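Local coordinates for synaptic vesicle glycoprotein 2C (Homo sapiens, PDB 5JLV) that is a synaptic vesicle membrane glycoprotein whose luminal domain, a pentapeptide-repeat beta-helix, probably serves as a protein receptor for botulinum neurotoxin A, at residues 82-93 with 102-113. Numbering follows the deposited sequence.
Sequences FKNCTFIDTVFD and FIDSEFKNCSFF. With NAG (2-acetamido-2-deoxy-beta-D-glucopyranose), chain M; NAG (2-acetamido-2-deoxy-beta-D-glucopyranose), chain E.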
ATOM      1  N   PHE C  82     -18.883   1.541  26.887  1.00 34.05           N
ATOM      2  CA  PHE C  82     -17.520   1.104  27.094  1.00 33.48           C
ATOM      3  C   PHE C  82     -16.727   2.304  27.585  1.00 32.04           C
ATOM      4  O   PHE C  82     -16.509   3.250  26.830  1.00 36.05           O
ATOM      5  CB  PHE C  82     -16.937   0.601  25.774  1.00 29.04           C
ATOM      6  CG  PHE C  82     -17.685  -0.554  25.182  1.00 31.30           C
ATOM      7  CD1 PHE C  82     -18.778  -0.337  24.339  1.00 35.07           C
ATOM      8  CD2 PHE C  82     -17.285  -1.859  25.436  1.00 32.25           C
ATOM      9  CE1 PHE C  82     -19.472  -1.411  23.789  1.00 34.16           C
ATOM     10  CE2 PHE C  82     -17.971  -2.939  24.879  1.00 32.80           C
ATOM     11  CZ  PHE C  82     -19.065  -2.714  24.067  1.00 33.81           C
ATOM     12  N   LYS C  83     -16.316   2.268  28.854  1.00 30.43           N
ATOM     13  CA  LYS C  83     -15.616   3.386  29.500  1.00 36.49           C
ATOM     14  C   LYS C  83     -14.145   3.053  29.752  1.00 41.28           C
ATOM     15  O   LYS C  83     -13.835   2.076  30.446  1.00 33.15           O
ATOM     16  CB  LYS C  83     -16.296   3.744  30.826  1.00 41.71           C
ATOM     17  CG  LYS C  83     -17.763   4.133  30.694  1.00 53.57           C
ATOM     18  CD  LYS C  83     -18.402   4.471  32.043  1.00 58.21           C
ATOM     19  CE  LYS C  83     -19.925   4.532  31.936  1.00 56.17           C
ATOM     20  NZ  LYS C  83     -20.590   4.982  33.193  1.00 56.36           N
ATOM     21  N   ASN C  84     -13.244   3.856  29.180  1.00 34.60           N
ATOM     22  CA  ASN C  84     -11.796   3.649  29.340  1.00 37.97           C
ATOM     23  C   ASN C  84     -11.379   2.251  28.876  1.00 34.61           C
ATOM     24  O   ASN C  84     -10.574   1.571  29.515  1.00 39.14           O
ATOM     25  CB  ASN C  84     -11.371   3.899  30.799  1.00 41.93           C
ATOM     26  CG  ASN C  84      -9.874   4.092  30.955  1.00 51.32           C
ATOM     27  OD1 ASN C  84      -9.192   4.568  30.047  1.00 49.82           O
ATOM     28  ND2 ASN C  84      -9.358   3.726  32.121  1.00 69.34           N
ATOM     29  N   CYS C  85     -11.957   1.819  27.764  1.00 29.77           N
ATOM     30  CA  CYS C  85     -11.626   0.533  27.197  1.00 29.31           C
ATOM     31  C   CYS C  85     -10.660   0.684  26.033  1.00 32.40           C
ATOM     32  O   CYS C  85     -10.642   1.719  25.365  1.00 33.18           O
ATOM     33  CB  CYS C  85     -12.903  -0.218  26.793  1.00 26.49           C
ATOM     34  SG  CYS C  85     -13.876  -0.752  28.244  1.00 32.13           S
ATOM     35  N   THR C  86      -9.820  -0.330  25.832  1.00 33.56           N
ATOM     36  CA  THR C  86      -8.954  -0.397  24.667  1.00 33.21           C
ATOM     37  C   THR C  86      -9.384  -1.544  23.748  1.00 34.07           C
ATOM     38  O   THR C  86      -9.591  -2.684  24.196  1.00 29.74           O
ATOM     39  CB  THR C  86      -7.483  -0.560  25.078  1.00 33.35           C
ATOM     40  OG1 THR C  86      -7.143   0.487  25.987  1.00 35.57           O
ATOM     41  CG2 THR C  86      -6.567  -0.487  23.859  1.00 32.29           C
ATOM     42  N   PHE C  87      -9.541  -1.231  22.469  1.00 26.05           N
ATOM     43  CA  PHE C  87      -9.892  -2.240  21.477  1.00 25.46           C
ATOM     44  C   PHE C  87      -8.738  -2.391  20.501  1.00 31.29           C
ATOM     45  O   PHE C  87      -8.273  -1.397  19.916  1.00 27.13           O
ATOM     46  CB  PHE C  87     -11.150  -1.831  20.723  1.00 24.58           C
ATOM     47  CG  PHE C  87     -12.334  -1.603  21.602  1.00 25.02           C
ATOM     48  CD1 PHE C  87     -12.570  -0.351  22.158  1.00 21.97           C
ATOM     49  CD2 PHE C  87     -13.228  -2.635  21.858  1.00 31.32           C
ATOM     50  CE1 PHE C  87     -13.674  -0.133  22.965  1.00 32.18           C
ATOM     51  CE2 PHE C  87     -14.332  -2.434  22.674  1.00 29.70           C
ATOM     52  CZ  PHE C  87     -14.555  -1.178  23.228  1.00 30.02           C
ATOM     53  N   ILE C  88      -8.286  -3.635  20.342  1.00 27.32           N
ATOM     54  CA  ILE C  88      -7.122  -3.972  19.516  1.00 25.98           C
ATOM     55  C   ILE C  88      -7.512  -5.028  18.484  1.00 25.69           C
ATOM     56  O   ILE C  88      -8.087  -6.053  18.843  1.00 30.64           O
ATOM     57  CB  ILE C  88      -5.965  -4.529  20.381  1.00 27.95           C
ATOM     58  CG1 ILE C  88      -5.456  -3.454  21.362  1.00 30.34           C
ATOM     59  CG2 ILE C  88      -4.818  -5.050  19.502  1.00 30.70           C
ATOM     60  CD1 ILE C  88      -4.848  -4.019  22.627  1.00 32.19           C
ATOM     61  N   ASP C  89      -7.178  -4.786  17.212  1.00 20.89           N
ATOM     62  CA  ASP C  89      -7.436  -5.757  16.126  1.00 23.88           C
ATOM     63  C   ASP C  89      -8.874  -6.324  16.171  1.00 26.51           C
ATOM     64  O   ASP C  89      -9.094  -7.523  15.962  1.00 31.35           O
ATOM     65  CB  ASP C  89      -6.429  -6.926  16.178  1.00 31.98           C
ATOM     66  CG  ASP C  89      -4.966  -6.482  16.024  1.00 46.66           C
ATOM     67  OD1 ASP C  89      -4.675  -5.293  15.738  1.00 39.84           O
ATOM     68  OD2 ASP C  89      -4.090  -7.354  16.183  1.00 58.12           O
ATOM     69  N   THR C  90      -9.838  -5.467  16.482  1.00 26.52           N
ATOM     70  CA  THR C  90     -11.200  -5.909  16.745  1.00 26.49           C
ATOM     71  C   THR C  90     -12.095  -5.458  15.599  1.00 28.79           C
ATOM     72  O   THR C  90     -11.860  -4.407  14.984  1.00 29.26           O
ATOM     73  CB  THR C  90     -11.684  -5.412  18.131  1.00 31.47           C
ATOM     74  OG1 THR C  90     -11.005  -6.145  19.153  1.00 25.98           O
ATOM     75  CG2 THR C  90     -13.210  -5.574  18.323  1.00 30.89           C
ATOM     76  N   VAL C  91     -13.087  -6.282  15.279  1.00 28.96           N
ATOM     77  CA  VAL C  91     -13.987  -6.018  14.160  1.00 27.22           C
ATOM     78  C   VAL C  91     -15.386  -5.734  14.687  1.00 31.72           C
ATOM     79  O   VAL C  91     -15.914  -6.478  15.529  1.00 30.83           O
ATOM     80  CB  VAL C  91     -14.017  -7.206  13.187  1.00 34.87           C
ATOM     81  CG1 VAL C  91     -15.051  -6.987  12.082  1.00 32.37           C
ATOM     82  CG2 VAL C  91     -12.624  -7.441  12.610  1.00 31.58           C
ATOM     83  N   PHE C  92     -15.965  -4.636  14.212  1.00 23.98           N
ATOM     84  CA  PHE C  92     -17.334  -4.282  14.521  1.00 22.29           C
ATOM     85  C   PHE C  92     -18.149  -4.364  13.230  1.00 28.77           C
ATOM     86  O   PHE C  92     -18.095  -3.465  12.374  1.00 27.21           O
ATOM     87  CB  PHE C  92     -17.397  -2.880  15.127  1.00 27.20           C
ATOM     88  CG  PHE C  92     -16.544  -2.714  16.368  1.00 29.86           C
ATOM     89  CD1 PHE C  92     -15.231  -2.249  16.274  1.00 31.01           C
ATOM     90  CD2 PHE C  92     -17.052  -3.020  17.622  1.00 29.46           C
ATOM     91  CE1 PHE C  92     -14.447  -2.094  17.419  1.00 30.98           C
ATOM     92  CE2 PHE C  92     -16.270  -2.863  18.772  1.00 25.90           C
ATOM     93  CZ  PHE C  92     -14.969  -2.409  18.664  1.00 28.40           C
ATOM     94  N   ASP C  93     -18.882  -5.468  13.093  1.00 24.94           N
ATOM     95  CA  ASP C  93     -19.579  -5.818  11.857  1.00 25.32           C
ATOM     96  C   ASP C  93     -21.091  -5.732  12.051  1.00 36.14           C
ATOM     97  O   ASP C  93     -21.696  -6.561  12.743  1.00 31.50           O
ATOM     98  CB  ASP C  93     -19.169  -7.227  11.403  1.00 25.49           C
ATOM     99  CG  ASP C  93     -19.713  -7.590  10.027  1.00 37.08           C
ATOM    100  OD1 ASP C  93     -20.484  -6.801   9.446  1.00 39.74           O
ATOM    101  OD2 ASP C  93     -19.379  -8.687   9.529  1.00 45.35           O
ATOM    102  N   PHE C 102     -18.974   4.880  23.500  1.00 33.80           N
ATOM    103  CA  PHE C 102     -17.613   4.837  24.014  1.00 31.72           C
ATOM    104  C   PHE C 102     -17.292   6.115  24.781  1.00 36.77           C
ATOM    105  O   PHE C 102     -17.586   7.218  24.320  1.00 40.79           O
ATOM    106  CB  PHE C 102     -16.627   4.631  22.853  1.00 30.77           C
ATOM    107  CG  PHE C 102     -16.970   3.463  21.973  1.00 25.40           C
ATOM    108  CD1 PHE C 102     -17.698   3.645  20.800  1.00 28.66           C
ATOM    109  CD2 PHE C 102     -16.584   2.176  22.324  1.00 29.11           C
ATOM    110  CE1 PHE C 102     -18.033   2.560  19.992  1.00 29.47           C
ATOM    111  CE2 PHE C 102     -16.916   1.088  21.526  1.00 28.65           C
ATOM    112  CZ  PHE C 102     -17.635   1.281  20.352  1.00 29.67           C
ATOM    113  N   ILE C 103     -16.716   5.969  25.968  1.00 32.78           N
ATOM    114  CA  ILE C 103     -16.266   7.119  26.733  1.00 35.16           C
ATOM    115  C   ILE C 103     -14.803   6.917  27.022  1.00 30.54           C
ATOM    116  O   ILE C 103     -14.437   5.920  27.642  1.00 37.04           O
ATOM    117  CB  ILE C 103     -17.020   7.269  28.070  1.00 38.22           C
ATOM    118  CG1 ILE C 103     -18.537   7.368  27.841  1.00 33.16           C
ATOM    119  CG2 ILE C 103     -16.487   8.465  28.851  1.00 38.06           C
ATOM    120  CD1 ILE C 103     -19.359   7.356  29.117  1.00 39.49           C
ATOM    121  N   ASP C 104     -13.971   7.846  26.554  1.00 32.70           N
ATOM    122  CA  ASP C 104     -12.520   7.805  26.786  1.00 36.68           C
ATOM    123  C   ASP C 104     -11.920   6.452  26.391  1.00 36.62           C
ATOM    124  O   ASP C 104     -11.101   5.885  27.118  1.00 41.44           O
ATOM    125  CB  ASP C 104     -12.191   8.135  28.252  1.00 42.02           C
ATOM    126  CG  ASP C 104     -12.575   9.560  28.634  1.00 55.37           C
ATOM    127  OD1 ASP C 104     -12.347  10.484  27.822  1.00 62.23           O
ATOM    128  OD2 ASP C 104     -13.095   9.761  29.753  1.00 61.42           O
ATOM    129  N   SER C 105     -12.346   5.935  25.248  1.00 27.82           N
ATOM    130  CA  SER C 105     -11.870   4.652  24.777  1.00 27.70           C
ATOM    131  C   SER C 105     -10.895   4.783  23.619  1.00 30.41           C
ATOM    132  O   SER C 105     -10.843   5.801  22.950  1.00 34.08           O
ATOM    133  CB  SER C 105     -13.038   3.735  24.405  1.00 32.66           C
ATOM    134  OG  SER C 105     -13.611   3.201  25.580  1.00 30.55           O
ATOM    135  N   GLU C 106     -10.136   3.727  23.395  1.00 27.91           N
ATOM    136  CA  GLU C 106      -9.026   3.751  22.494  1.00 38.89           C
ATOM    137  C   GLU C 106      -9.176   2.592  21.495  1.00 35.27           C
ATOM    138  O   GLU C 106      -9.495   1.454  21.894  1.00 24.92           O
ATOM    139  CB  GLU C 106      -7.749   3.611  23.324  1.00 47.47           C
ATOM    140  CG  GLU C 106      -6.499   3.328  22.531  1.00 59.30           C
ATOM    141  CD  GLU C 106      -5.821   4.585  22.040  1.00 69.68           C
ATOM    142  OE1 GLU C 106      -5.949   5.642  22.699  1.00 67.79           O
ATOM    143  OE2 GLU C 106      -5.140   4.503  21.000  1.00 76.48           O
ATOM    144  N   PHE C 107      -8.971   2.883  20.210  1.00 25.00           N
ATOM    145  CA  PHE C 107      -9.026   1.859  19.162  1.00 23.34           C
ATOM    146  C   PHE C 107      -7.678   1.756  18.462  1.00 27.97           C
ATOM    147  O   PHE C 107      -7.101   2.770  18.093  1.00 28.60           O
ATOM    148  CB  PHE C 107     -10.113   2.189  18.123  1.00 29.70           C
ATOM    149  CG  PHE C 107     -11.494   2.263  18.694  1.00 29.80           C
ATOM    150  CD1 PHE C 107     -12.314   1.128  18.723  1.00 28.36           C
ATOM    151  CD2 PHE C 107     -11.992   3.470  19.193  1.00 32.58           C
ATOM    152  CE1 PHE C 107     -13.597   1.194  19.255  1.00 29.30           C
ATOM    153  CE2 PHE C 107     -13.278   3.538  19.729  1.00 38.36           C
ATOM    154  CZ  PHE C 107     -14.078   2.399  19.765  1.00 26.95           C
ATOM    155  N   LYS C 108      -7.200   0.525  18.274  1.00 24.24           N
ATOM    156  CA  LYS C 108      -5.906   0.241  17.630  1.00 31.58           C
ATOM    157  C   LYS C 108      -6.127  -0.818  16.546  1.00 28.10           C
ATOM    158  O   LYS C 108      -6.432  -1.971  16.863  1.00 28.93           O
ATOM    159  CB  LYS C 108      -4.888  -0.303  18.647  1.00 28.96           C
ATOM    160  CG  LYS C 108      -4.857   0.408  19.986  1.00 36.74           C
ATOM    161  CD  LYS C 108      -3.665   1.326  20.101  1.00 50.55           C
ATOM    162  CE  LYS C 108      -3.517   1.875  21.511  1.00 58.65           C
ATOM    163  NZ  LYS C 108      -2.621   1.069  22.388  1.00 61.75           N
ATOM    164  N   ASN C 109      -5.999  -0.418  15.279  1.00 23.85           N
ATOM    165  CA  ASN C 109      -6.188  -1.334  14.142  1.00 23.23           C
ATOM    166  C   ASN C 109      -7.558  -2.008  14.156  1.00 24.48           C
ATOM    167  O   ASN C 109      -7.660  -3.225  13.966  1.00 23.66           O
ATOM    168  CB  ASN C 109      -5.129  -2.447  14.115  1.00 21.09           C
ATOM    169  CG  ASN C 109      -3.704  -1.937  14.110  1.00 30.86           C
ATOM    170  OD1 ASN C 109      -3.395  -0.832  13.651  1.00 28.74           O
ATOM    171  ND2 ASN C 109      -2.808  -2.781  14.615  1.00 44.83           N
ATOM    172  N   CYS C 110      -8.603  -1.221  14.375  1.00 23.38           N
ATOM    173  CA  CYS C 110      -9.925  -1.770  14.455  1.00 26.89           C
ATOM    174  C   CYS C 110     -10.694  -1.511  13.171  1.00 29.89           C
ATOM    175  O   CYS C 110     -10.532  -0.459  12.520  1.00 31.55           O
ATOM    176  CB  CYS C 110     -10.673  -1.217  15.672  1.00 23.24           C
ATOM    177  SG  CYS C 110     -10.036  -1.865  17.237  1.00 25.64           S
ATOM    178  N   SER C 111     -11.536  -2.470  12.814  1.00 25.72           N
ATOM    179  CA  SER C 111     -12.352  -2.372  11.610  1.00 24.69           C
ATOM    180  C   SER C 111     -13.827  -2.158  11.951  1.00 25.65           C
ATOM    181  O   SER C 111     -14.374  -2.814  12.862  1.00 27.49           O
ATOM    182  CB  SER C 111     -12.184  -3.631  10.755  1.00 32.31           C
ATOM    183  OG  SER C 111     -10.828  -3.836  10.397  1.00 33.25           O
ATOM    184  N   PHE C 112     -14.461  -1.254  11.212  1.00 25.54           N
ATOM    185  CA  PHE C 112     -15.885  -0.962  11.364  1.00 29.53           C
ATOM    186  C   PHE C 112     -16.621  -1.167  10.046  1.00 27.69           C
ATOM    187  O   PHE C 112     -16.377  -0.433   9.084  1.00 28.10           O
ATOM    188  CB  PHE C 112     -16.085   0.484  11.827  1.00 26.05           C
ATOM    189  CG  PHE C 112     -15.791   0.695  13.276  1.00 33.19           C
ATOM    190  CD1 PHE C 112     -14.495   0.947  13.706  1.00 41.65           C
ATOM    191  CD2 PHE C 112     -16.805   0.635  14.212  1.00 36.80           C
ATOM    192  CE1 PHE C 112     -14.221   1.133  15.053  1.00 35.42           C
ATOM    193  CE2 PHE C 112     -16.542   0.821  15.555  1.00 47.52           C
ATOM    194  CZ  PHE C 112     -15.244   1.078  15.975  1.00 40.41           C
ATOM    195  N   PHE C 113     -17.501  -2.169   9.998  1.00 24.01           N
ATOM    196  CA  PHE C 113     -18.376  -2.393   8.823  1.00 24.89           C
ATOM    197  C   PHE C 113     -19.850  -2.245   9.176  1.00 32.88           C
ATOM    198  O   PHE C 113     -20.284  -2.671  10.243  1.00 30.75           O
ATOM    199  CB  PHE C 113     -18.191  -3.797   8.225  1.00 37.08           C
ATOM    200  CG  PHE C 113     -16.772  -4.272   8.176  1.00 38.02           C
ATOM    201  CD1 PHE C 113     -15.777  -3.508   7.558  1.00 37.24           C
ATOM    202  CD2 PHE C 113     -16.430  -5.509   8.715  1.00 38.40           C
ATOM    203  CE1 PHE C 113     -14.465  -3.963   7.512  1.00 34.53           C
ATOM    204  CE2 PHE C 113     -15.119  -5.971   8.663  1.00 39.37           C
ATOM    205  CZ  PHE C 113     -14.139  -5.201   8.057  1.00 36.65           C
TER
HETATM  206  C1  NAG M 605      -8.009   3.804  32.578  1.00 63.53           C
HETATM  207  C2  NAG M 605      -7.884   4.863  33.666  1.00 79.05           C
HETATM  208  C3  NAG M 605      -6.423   5.090  34.040  1.00 88.77           C
HETATM  209  C4  NAG M 605      -5.717   3.766  34.309  1.00 88.75           C
HETATM  210  C5  NAG M 605      -5.973   2.772  33.182  1.00 86.20           C
HETATM  211  C6  NAG M 605      -5.330   1.425  33.488  1.00 89.40           C
HETATM  212  C7  NAG M 605      -9.550   6.618  33.821  1.00 75.39           C
HETATM  213  C8  NAG M 605      -9.952   7.993  33.374  1.00 68.52           C
HETATM  214  N2  NAG M 605      -8.480   6.107  33.220  1.00 77.76           N
HETATM  215  O3  NAG M 605      -6.354   5.914  35.210  1.00 93.57           O
HETATM  216  O4  NAG M 605      -4.309   3.994  34.434  1.00 90.05           O
HETATM  217  O5  NAG M 605      -7.378   2.601  33.010  1.00 77.25           O
HETATM  218  O6  NAG M 605      -6.082   0.383  32.854  1.00 89.61           O
HETATM  219  O7  NAG M 605     -10.166   6.010  34.680  1.00 82.30           O
HETATM  220  C1  NAG E   1      -1.371  -2.559  14.661  1.00 34.88           C
HETATM  221  C2  NAG E   1      -0.749  -3.112  15.938  1.00 37.27           C
HETATM  222  C3  NAG E   1       0.772  -3.041  15.879  1.00 40.07           C
HETATM  223  C4  NAG E   1       1.297  -3.624  14.572  1.00 40.20           C
HETATM  224  C5  NAG E   1       0.552  -3.040  13.377  1.00 33.80           C
HETATM  225  C6  NAG E   1       1.023  -3.677  12.076  1.00 30.34           C
HETATM  226  C7  NAG E   1      -1.635  -2.994  18.194  1.00 46.55           C
HETATM  227  C8  NAG E   1      -1.947  -2.105  19.361  1.00 43.39           C
HETATM  228  N2  NAG E   1      -1.236  -2.374  17.087  1.00 41.32           N
HETATM  229  O3  NAG E   1       1.327  -3.768  16.982  1.00 37.72           O
HETATM  230  O4  NAG E   1       2.694  -3.339  14.449  1.00 36.38           O
HETATM  231  O5  NAG E   1      -0.847  -3.260  13.535  1.00 32.95           O
HETATM  232  O6  NAG E   1       1.072  -5.101  12.232  1.00 34.88           O
HETATM  233  O7  NAG E   1      -1.739  -4.208  18.256  1.00 46.35           O
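Phe82, Phe87 and Phe92 lie against Phe102, Phe107 and Phe112, one coil further along a right-handed quadrilateral beta-helix of the pentapeptide-repeat type. The partners are 20 residues apart, and the two coils run parallel.

Backbone hydrogen bonds join the coils on three sides. Phe87 N gives to Glu106 O at 2.7 Å, and Phe87 O takes Lys108 N. Thr90 O takes Ser111 N, Phe92 N gives to Ser111 O, and Phe92 O takes Phe113 N.

The six phenylalanines form an aromatic cluster. Phe92 and Phe112 make an offset stack, with planes 15° apart and Phe92 CD1 3.3 Å from Phe112 CZ. Phe87 and Phe107, like Phe82 and Phe102, are nearly parallel but slide so that they barely overlap. Phe87 CZ lies 3.7 Å from Phe102 CE2, and the two rings cross obliquely. Phe62, Phe67 and Phe72 of the preceding coil meet Phe82, Phe87 and Phe92.

At one corner, Ser105 OG turns inward, beside its own backbone N (chi1 -78°). It accepts from Cys85 N at 3.1 Å and donates to Phe82 O from above the carbonyl plane. Ile103 N reaches that oxygen from the opposite face. Cys110 fills the matching place at the next corner, where Thr90 N makes a weak hydrogen bond to its SG.

The outer surface carries two glycans. Asn84 ND2 bears one sugar and hydrogen-bonds Asp64. A strand of another protein pairs antiparallel with 110-112, and an aromatic side chain of that protein hydrogen-bonds Asn109 OD1. Asn109 ND2 bears the second sugar; it also makes a weak 3.3 Å hydrogen bond to Asp89 OD1, with amide and carboxylate nearly coplanar.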